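PDB 6AN0: histidinol dehydrogenase from Elizabethkingia anophelis NUHP1, which probably catalyses the two successive NAD-dependent oxidations that turn L-histidinol, by way of L-histidinaldehyde, into L-histidine, the last step of histidine biosynthesis. Local coordinates for residues A[89-94]-A[179-184]; A[99-104]-A[148-153]. All coordinates share one frame; numbering follows the deposited sequence.

Contact 1 (A[89-94]-A[179-184]). With EDO (1,2-ethanediol), chain C.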
ATOM      1  N   ALA A  89      23.263  16.273 -16.772  1.00 33.78           N
ATOM      2  CA  ALA A  89      22.911  16.088 -15.369  1.00 34.08           C
ATOM      3  C   ALA A  89      21.691  15.187 -15.216  1.00 28.63           C
ATOM      4  O   ALA A  89      21.656  14.321 -14.331  1.00 27.39           O
ATOM      5  CB  ALA A  89      22.663  17.446 -14.709  1.00 29.00           C
ATOM      6  N   ILE A  90      20.675  15.380 -16.061  1.00 24.10           N
ATOM      7  CA  ILE A  90      19.474  14.559 -15.963  1.00 23.26           C
ATOM      8  C   ILE A  90      19.794  13.106 -16.284  1.00 34.41           C
ATOM      9  O   ILE A  90      19.273  12.184 -15.642  1.00 31.25           O
ATOM     10  CB  ILE A  90      18.366  15.124 -16.875  1.00 23.65           C
ATOM     11  CG1 ILE A  90      17.908  16.485 -16.340  1.00 26.11           C
ATOM     12  CG2 ILE A  90      17.187  14.155 -16.955  1.00 26.93           C
ATOM     13  CD1 ILE A  90      16.852  17.177 -17.190  1.00 26.37           C
ATOM     14  N   GLN A  91      20.659  12.873 -17.277  1.00 26.67           N
ATOM     15  CA  GLN A  91      21.035  11.501 -17.604  1.00 24.99           C
ATOM     16  C   GLN A  91      21.825  10.853 -16.471  1.00 24.58           C
ATOM     17  O   GLN A  91      21.659   9.660 -16.194  1.00 26.20           O
ATOM     18  CB  GLN A  91      21.822  11.485 -18.917  1.00 33.64           C
ATOM     19  CG  GLN A  91      20.970  11.974 -20.076  1.00 51.37           C
ATOM     20  CD  GLN A  91      21.578  11.713 -21.432  1.00 61.23           C
ATOM     21  OE1 GLN A  91      20.862  11.444 -22.398  1.00 58.49           O
ATOM     22  NE2 GLN A  91      22.901  11.800 -21.521  1.00 67.17           N
ATOM     23  N   MET A  92      22.695  11.621 -15.816  1.00 24.81           N
ATOM     24  CA  MET A  92      23.418  11.123 -14.649  1.00 28.10           C
ATOM     25  C   MET A  92      22.451  10.710 -13.547  1.00 33.06           C
ATOM     26  O   MET A  92      22.586   9.635 -12.950  1.00 23.04           O
ATOM     27  CB  MET A  92      24.382  12.200 -14.146  1.00 28.81           C
ATOM     28  CG  MET A  92      25.204  11.822 -12.927  1.00 41.57           C
ATOM     29  SD  MET A  92      24.381  12.213 -11.366  1.00 45.85           S
ATOM     30  CE  MET A  92      24.403  14.012 -11.397  1.00 41.85           C
ATOM     31  N   ALA A  93      21.470  11.565 -13.256  1.00 25.91           N
ATOM     32  CA  ALA A  93      20.467  11.230 -12.248  1.00 26.27           C
ATOM     33  C   ALA A  93      19.662   9.998 -12.654  1.00 24.25           C
ATOM     34  O   ALA A  93      19.442   9.092 -11.843  1.00 25.78           O
ATOM     35  CB  ALA A  93      19.547  12.428 -12.016  1.00 21.62           C
ATOM     36  N   ALA A  94      19.206   9.949 -13.910  1.00 21.07           N
ATOM     37  CA  ALA A  94      18.384   8.824 -14.356  1.00 21.82           C
ATOM     38  C   ALA A  94      19.135   7.503 -14.224  1.00 25.08           C
ATOM     39  O   ALA A  94      18.554   6.479 -13.838  1.00 22.00           O
ATOM     40  CB  ALA A  94      17.942   9.038 -15.805  1.00 22.43           C
ATOM     41  N   ALA A 179      10.295  13.448 -19.418  1.00 21.24           N
ATOM     42  CA  ALA A 179       9.334  12.367 -19.633  1.00 20.34           C
ATOM     43  C   ALA A 179       9.644  11.609 -20.914  1.00 26.35           C
ATOM     44  O   ALA A 179       9.604  10.374 -20.935  1.00 25.70           O
ATOM     45  CB  ALA A 179       7.904  12.907 -19.665  1.00 23.04           C
ATOM     46  N   ASN A 180       9.976  12.332 -21.987  1.00 26.11           N
ATOM     47  CA  ASN A 180      10.296  11.669 -23.246  1.00 28.05           C
ATOM     48  C   ASN A 180      11.558  10.823 -23.122  1.00 28.75           C
ATOM     49  O   ASN A 180      11.633   9.727 -23.695  1.00 30.98           O
ATOM     50  CB  ASN A 180      10.438  12.697 -24.364  1.00 26.31           C
ATOM     51  CG  ASN A 180      10.775  12.061 -25.690  1.00 36.35           C
ATOM     52  OD1 ASN A 180      11.930  12.064 -26.129  1.00 37.05           O
ATOM     53  ND2 ASN A 180       9.775  11.488 -26.327  1.00 29.68           N
ATOM     54  N   LEU A 181      12.549  11.308 -22.360  1.00 24.44           N
ATOM     55  CA  LEU A 181      13.803  10.579 -22.154  1.00 28.47           C
ATOM     56  C   LEU A 181      13.562   9.167 -21.630  1.00 32.59           C
ATOM     57  O   LEU A 181      14.198   8.207 -22.083  1.00 27.87           O
ATOM     58  CB  LEU A 181      14.699  11.342 -21.175  1.00 29.11           C
ATOM     59  CG  LEU A 181      16.017  10.671 -20.752  1.00 30.75           C
ATOM     60  CD1 LEU A 181      16.964  10.519 -21.943  1.00 32.70           C
ATOM     61  CD2 LEU A 181      16.694  11.433 -19.611  1.00 27.27           C
ATOM     62  N   ILE A 182      12.671   9.022 -20.649  1.00 26.06           N
ATOM     63  CA  ILE A 182      12.471   7.731 -20.001  1.00 30.80           C
ATOM     64  C   ILE A 182      11.286   6.998 -20.619  1.00 28.16           C
ATOM     65  O   ILE A 182      10.783   6.013 -20.065  1.00 30.67           O
ATOM     66  CB  ILE A 182      12.304   7.892 -18.484  1.00 22.26           C
ATOM     67  CG1 ILE A 182      11.069   8.725 -18.145  1.00 25.44           C
ATOM     68  CG2 ILE A 182      13.558   8.513 -17.877  1.00 28.22           C
ATOM     69  CD1 ILE A 182      10.807   8.797 -16.670  1.00 23.23           C
ATOM     70  N   GLY A 183      10.838   7.468 -21.778  1.00 24.60           N
ATOM     71  CA  GLY A 183       9.920   6.715 -22.610  1.00 29.48           C
ATOM     72  C   GLY A 183       8.448   6.927 -22.344  1.00 32.14           C
ATOM     73  O   GLY A 183       7.629   6.129 -22.820  1.00 27.01           O
ATOM     74  N   ILE A 184       8.079   7.961 -21.599  1.00 25.33           N
ATOM     75  CA  ILE A 184       6.669   8.284 -21.413  1.00 21.37           C
ATOM     76  C   ILE A 184       6.187   9.003 -22.668  1.00 28.95           C
ATOM     77  O   ILE A 184       6.718  10.060 -23.031  1.00 30.41           O
ATOM     78  CB  ILE A 184       6.460   9.140 -20.154  1.00 20.39           C
ATOM     79  CG1 ILE A 184       6.882   8.360 -18.899  1.00 22.75           C
ATOM     80  CG2 ILE A 184       5.009   9.592 -20.054  1.00 23.96           C
ATOM     81  CD1 ILE A 184       6.902   9.201 -17.657  1.00 24.28           C
TER
HETATM   82  C1  EDO C 502      14.299   3.669 -17.758  1.00 48.76           C
HETATM   83  O1  EDO C 502      13.927   2.296 -17.581  1.00 60.75           O
HETATM   84  C2  EDO C 502      13.255   4.400 -18.590  1.00 40.75           C
HETATM   85  O2  EDO C 502      13.335   4.016 -19.969  1.00 57.49           O

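Contact 2 (A[99-104]-A[148-153])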
ATOM      1  N   LYS A  99      19.585   2.382 -11.609  1.00 21.35           N
ATOM      2  CA  LYS A  99      20.412   1.336 -11.019  1.00 24.04           C
ATOM      3  C   LYS A  99      19.876   0.911  -9.653  1.00 24.99           C
ATOM      4  O   LYS A  99      19.770  -0.289  -9.360  1.00 22.40           O
ATOM      5  CB  LYS A  99      21.856   1.824 -10.926  1.00 25.15           C
ATOM      6  CG  LYS A  99      22.847   0.761 -10.520  1.00 38.05           C
ATOM      7  CD  LYS A  99      24.289   1.224 -10.724  1.00 41.36           C
ATOM      8  CE  LYS A  99      25.264   0.185 -10.187  1.00 48.59           C
ATOM      9  NZ  LYS A  99      26.675   0.670 -10.240  1.00 57.44           N
ATOM     10  N   PHE A 100      19.514   1.879  -8.808  1.00 20.29           N
ATOM     11  CA  PHE A 100      19.057   1.533  -7.466  1.00 22.73           C
ATOM     12  C   PHE A 100      17.694   0.850  -7.488  1.00 24.12           C
ATOM     13  O   PHE A 100      17.463  -0.106  -6.736  1.00 20.54           O
ATOM     14  CB  PHE A 100      18.996   2.781  -6.572  1.00 21.86           C
ATOM     15  CG  PHE A 100      18.551   2.487  -5.154  1.00 22.30           C
ATOM     16  CD1 PHE A 100      19.326   1.680  -4.331  1.00 23.95           C
ATOM     17  CD2 PHE A 100      17.371   3.021  -4.647  1.00 21.32           C
ATOM     18  CE1 PHE A 100      18.943   1.398  -3.018  1.00 24.32           C
ATOM     19  CE2 PHE A 100      16.976   2.752  -3.326  1.00 19.10           C
ATOM     20  CZ  PHE A 100      17.765   1.942  -2.509  1.00 24.04           C
ATOM     21  N   HIS A 101      16.769   1.318  -8.334  1.00 19.88           N
ATOM     22  CA  HIS A 101      15.450   0.681  -8.347  1.00 22.54           C
ATOM     23  C   HIS A 101      15.481  -0.675  -9.032  1.00 21.25           C
ATOM     24  O   HIS A 101      14.695  -1.563  -8.673  1.00 22.28           O
ATOM     25  CB  HIS A 101      14.415   1.595  -9.001  1.00 20.94           C
ATOM     26  CG  HIS A 101      14.052   2.752  -8.134  1.00 19.85           C
ATOM     27  ND1 HIS A 101      14.848   3.873  -8.025  1.00 22.90           N
ATOM     28  CD2 HIS A 101      13.029   2.925  -7.265  1.00 21.80           C
ATOM     29  CE1 HIS A 101      14.309   4.707  -7.149  1.00 22.70           C
ATOM     30  NE2 HIS A 101      13.208   4.152  -6.670  1.00 20.85           N
ATOM     31  N   ALA A 102      16.380  -0.866 -10.000  1.00 19.79           N
ATOM     32  CA  ALA A 102      16.490  -2.184 -10.608  1.00 21.32           C
ATOM     33  C   ALA A 102      16.947  -3.223  -9.596  1.00 24.56           C
ATOM     34  O   ALA A 102      16.580  -4.398  -9.712  1.00 23.18           O
ATOM     35  CB  ALA A 102      17.449  -2.143 -11.801  1.00 27.17           C
ATOM     36  N   SER A 103      17.735  -2.811  -8.591  1.00 27.95           N
ATOM     37  CA  SER A 103      18.254  -3.748  -7.592  1.00 23.60           C
ATOM     38  C   SER A 103      17.153  -4.276  -6.682  1.00 22.51           C
ATOM     39  O   SER A 103      17.361  -5.270  -5.983  1.00 22.01           O
ATOM     40  CB  SER A 103      19.351  -3.082  -6.746  1.00 23.21           C
ATOM     41  OG  SER A 103      18.795  -2.152  -5.806  1.00 24.24           O
ATOM     42  N   GLN A 104      15.984  -3.636  -6.681  1.00 18.80           N
ATOM     43  CA  GLN A 104      14.887  -4.028  -5.805  1.00 22.14           C
ATOM     44  C   GLN A 104      14.090  -5.210  -6.347  1.00 25.73           C
ATOM     45  O   GLN A 104      13.217  -5.725  -5.635  1.00 22.84           O
ATOM     46  CB  GLN A 104      13.964  -2.817  -5.562  1.00 19.53           C
ATOM     47  CG  GLN A 104      14.709  -1.631  -4.907  1.00 21.66           C
ATOM     48  CD  GLN A 104      13.876  -0.352  -4.859  1.00 22.34           C
ATOM     49  OE1 GLN A 104      12.763  -0.305  -5.389  1.00 23.21           O
ATOM     50  NE2 GLN A 104      14.412   0.689  -4.221  1.00 20.24           N
ATOM     51  N   GLY A 148       8.585   7.812 -13.080  1.00 19.29           N
ATOM     52  CA  GLY A 148       8.594   7.166 -14.385  1.00 18.40           C
ATOM     53  C   GLY A 148       9.570   6.003 -14.475  1.00 20.02           C
ATOM     54  O   GLY A 148       9.292   5.003 -15.141  1.00 22.04           O
ATOM     55  N   ILE A 149      10.724   6.114 -13.824  1.00 21.90           N
ATOM     56  CA  ILE A 149      11.757   5.089 -13.999  1.00 22.79           C
ATOM     57  C   ILE A 149      11.317   3.774 -13.351  1.00 22.07           C
ATOM     58  O   ILE A 149      11.413   2.716 -14.000  1.00 23.39           O
ATOM     59  CB  ILE A 149      13.129   5.571 -13.477  1.00 20.01           C
ATOM     60  CG1 ILE A 149      13.728   6.587 -14.460  1.00 26.66           C
ATOM     61  CG2 ILE A 149      14.103   4.383 -13.307  1.00 20.79           C
ATOM     62  CD1 ILE A 149      15.075   7.187 -14.029  1.00 22.87           C
ATOM     63  N   PRO A 150      10.851   3.748 -12.099  1.00 18.10           N
ATOM     64  CA  PRO A 150      10.434   2.449 -11.551  1.00 19.11           C
ATOM     65  C   PRO A 150       9.203   1.883 -12.244  1.00 17.69           C
ATOM     66  O   PRO A 150       9.069   0.655 -12.337  1.00 19.30           O
ATOM     67  CB  PRO A 150      10.178   2.743 -10.061  1.00 20.37           C
ATOM     68  CG  PRO A 150      10.134   4.224  -9.930  1.00 20.08           C
ATOM     69  CD  PRO A 150      10.960   4.775 -11.037  1.00 17.91           C
ATOM     70  N   ALA A 151       8.300   2.741 -12.739  1.00 17.11           N
ATOM     71  CA  ALA A 151       7.194   2.243 -13.552  1.00 18.33           C
ATOM     72  C   ALA A 151       7.705   1.482 -14.767  1.00 22.95           C
ATOM     73  O   ALA A 151       7.184   0.414 -15.107  1.00 20.94           O
ATOM     74  CB  ALA A 151       6.294   3.407 -13.998  1.00 17.74           C
ATOM     75  N   GLN A 152       8.708   2.031 -15.454  1.00 18.90           N
ATOM     76  CA  GLN A 152       9.252   1.346 -16.620  1.00 21.77           C
ATOM     77  C   GLN A 152       9.931   0.045 -16.220  1.00 20.50           C
ATOM     78  O   GLN A 152       9.730  -0.986 -16.869  1.00 20.90           O
ATOM     79  CB  GLN A 152      10.223   2.266 -17.372  1.00 21.98           C
ATOM     80  CG  GLN A 152       9.547   3.453 -18.058  1.00 28.74           C
ATOM     81  CD  GLN A 152       8.751   3.063 -19.309  1.00 28.91           C
ATOM     82  OE1 GLN A 152       8.190   1.963 -19.399  1.00 30.62           O
ATOM     83  NE2 GLN A 152       8.708   3.969 -20.284  1.00 28.21           N
ATOM     84  N   LEU A 153      10.699   0.066 -15.129  1.00 21.46           N
ATOM     85  CA  LEU A 153      11.412  -1.127 -14.691  1.00 18.17           C
ATOM     86  C   LEU A 153      10.463  -2.246 -14.299  1.00 21.36           C
ATOM     87  O   LEU A 153      10.778  -3.427 -14.505  1.00 23.41           O
ATOM     88  CB  LEU A 153      12.322  -0.792 -13.512  1.00 21.94           C
ATOM     89  CG  LEU A 153      13.627  -0.065 -13.840  1.00 28.22           C
ATOM     90  CD1 LEU A 153      14.237   0.438 -12.537  1.00 24.35           C
ATOM     91  CD2 LEU A 153      14.591  -1.006 -14.558  1.00 29.46           C
TER

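Contact 1 (A[89-94]-A[179-184])
Leu181, on the last turn of a helix closed by a Schellman motif, reaches across to Ile90 and Gln91 in the middle of helix 84-102. The closing turn is marked by two backbone bonds: Ile184 N to Ala179 O at 2.9 Å, and Gly183 N to Asn180 O at 3.1 Å. Gly183 takes the C-prime place with a phi of 89°, a positive value that glycine readily adopts. Leu181, still helical, carries the contact. Its CG lies opposite the backbone N (chi1 175°), which sends the isobutyl group out toward helix 84-102, and its two methyls then share the work. CD2 meets Ile90 CG2 at 3.8 Å, a plain apolar touch in which the two side chains pass at a slant. Leu181 CD1 lies 4.0 Å from Gln91 OE1, a van der Waals contact, with the extended glutamine chain crossing the leucine at about a right angle. One turn on from Ile90, Ala94 directs its methyl the same way, but its CB stays 4.7 Å from Leu181 CD2. The joint is therefore small and mostly apolar, buried on the Ile90 side and exposed at Gln91. Just beyond Leu181, the Ile182 carbonyl accepts a hydrogen bond from Gln152 NE2. A molecule of ethanediol, probably from the crystallisation liquor, adds a weak bond from its O2 at 3.2 Å to Ile182 O. Ile90 and Gln91 also rest on Tyr177, one turn earlier in helix 173-181. Helix 142-154 packs against both partners, with Leu145 touching Ala93 and Ile182, while Gly410 and Met414 of the second subunit cover Ala89, Met92 and Ala93 on helix 84-102.

Contact 2 (A[99-104]-A[148-153])
The imidazole of His101 is the flat group here, and it meets the ring of Pro150 obliquely. The ring carbon CD2 does the touching: it lies 4.0 Å from Pro150 CB, with Pro150 CG almost as close. On one face of the imidazole stands Phe100 CD2, 4.2 Å above the plane and displaced toward the rim. The ring's ND1 is hydrogen-bonded to Ile97 O, one turn back in the same helix, which should limit the ring's rotation, while CD2 faces the proline. Leu153 comes in at the base of the histidine side chain, against CB and the backbone beyond it. Its CD1 is 3.7 Å from His101 CB and 3.6 Å from Ala102 N, whereas Leu153 CD2 lies 4.1 Å from Ala102 CB. The leucine CG sits beside its own backbone N (chi1 -77°), and from there CD1 reaches both His101 CB and Ala102 N, while CD2 rests against the methyl of Ala102. No hydrogen bond crosses between the segments. Ser103 OG donates to Phe100 O over 2.6 Å, tilted 24° from the carbonyl plane. In helix 142-154, Pro150 has no N-H to give to the preceding turn, and the helix is kinked there; Phe390 covers the proline further. Lys99 NZ bonds to Glu112 O of the second subunit, so helix 84-102 works at the dimer interface as well. Helix 142-154 is the connecting helix of a beta-alpha-beta crossover between the parallel strands 117-132 and 158-163, as in Rossmann-like alpha/beta folds, and the C-terminal part of helix 84-102 packs on it through these side chains.

In the fold
From the N terminus, helix 84-102 comes first and serves both contacts: its middle enters contact 1, its C-terminal part contact 2. The chain then runs through strands 111-114 and 117-132 into helix 142-154, where contact 2 closes the shorter loop. It goes on through strand 158-163 and helix 173-181 before contact 1 closes the longer one, so contact 2 is nested inside contact 1. Their centres are 12 Å apart and they touch directly, with Ile182 CD1 3.6 Å from Gly148 CA. Together they tie helix 84-102 to two successive connecting helices of the mixed sheet, near the second subunit.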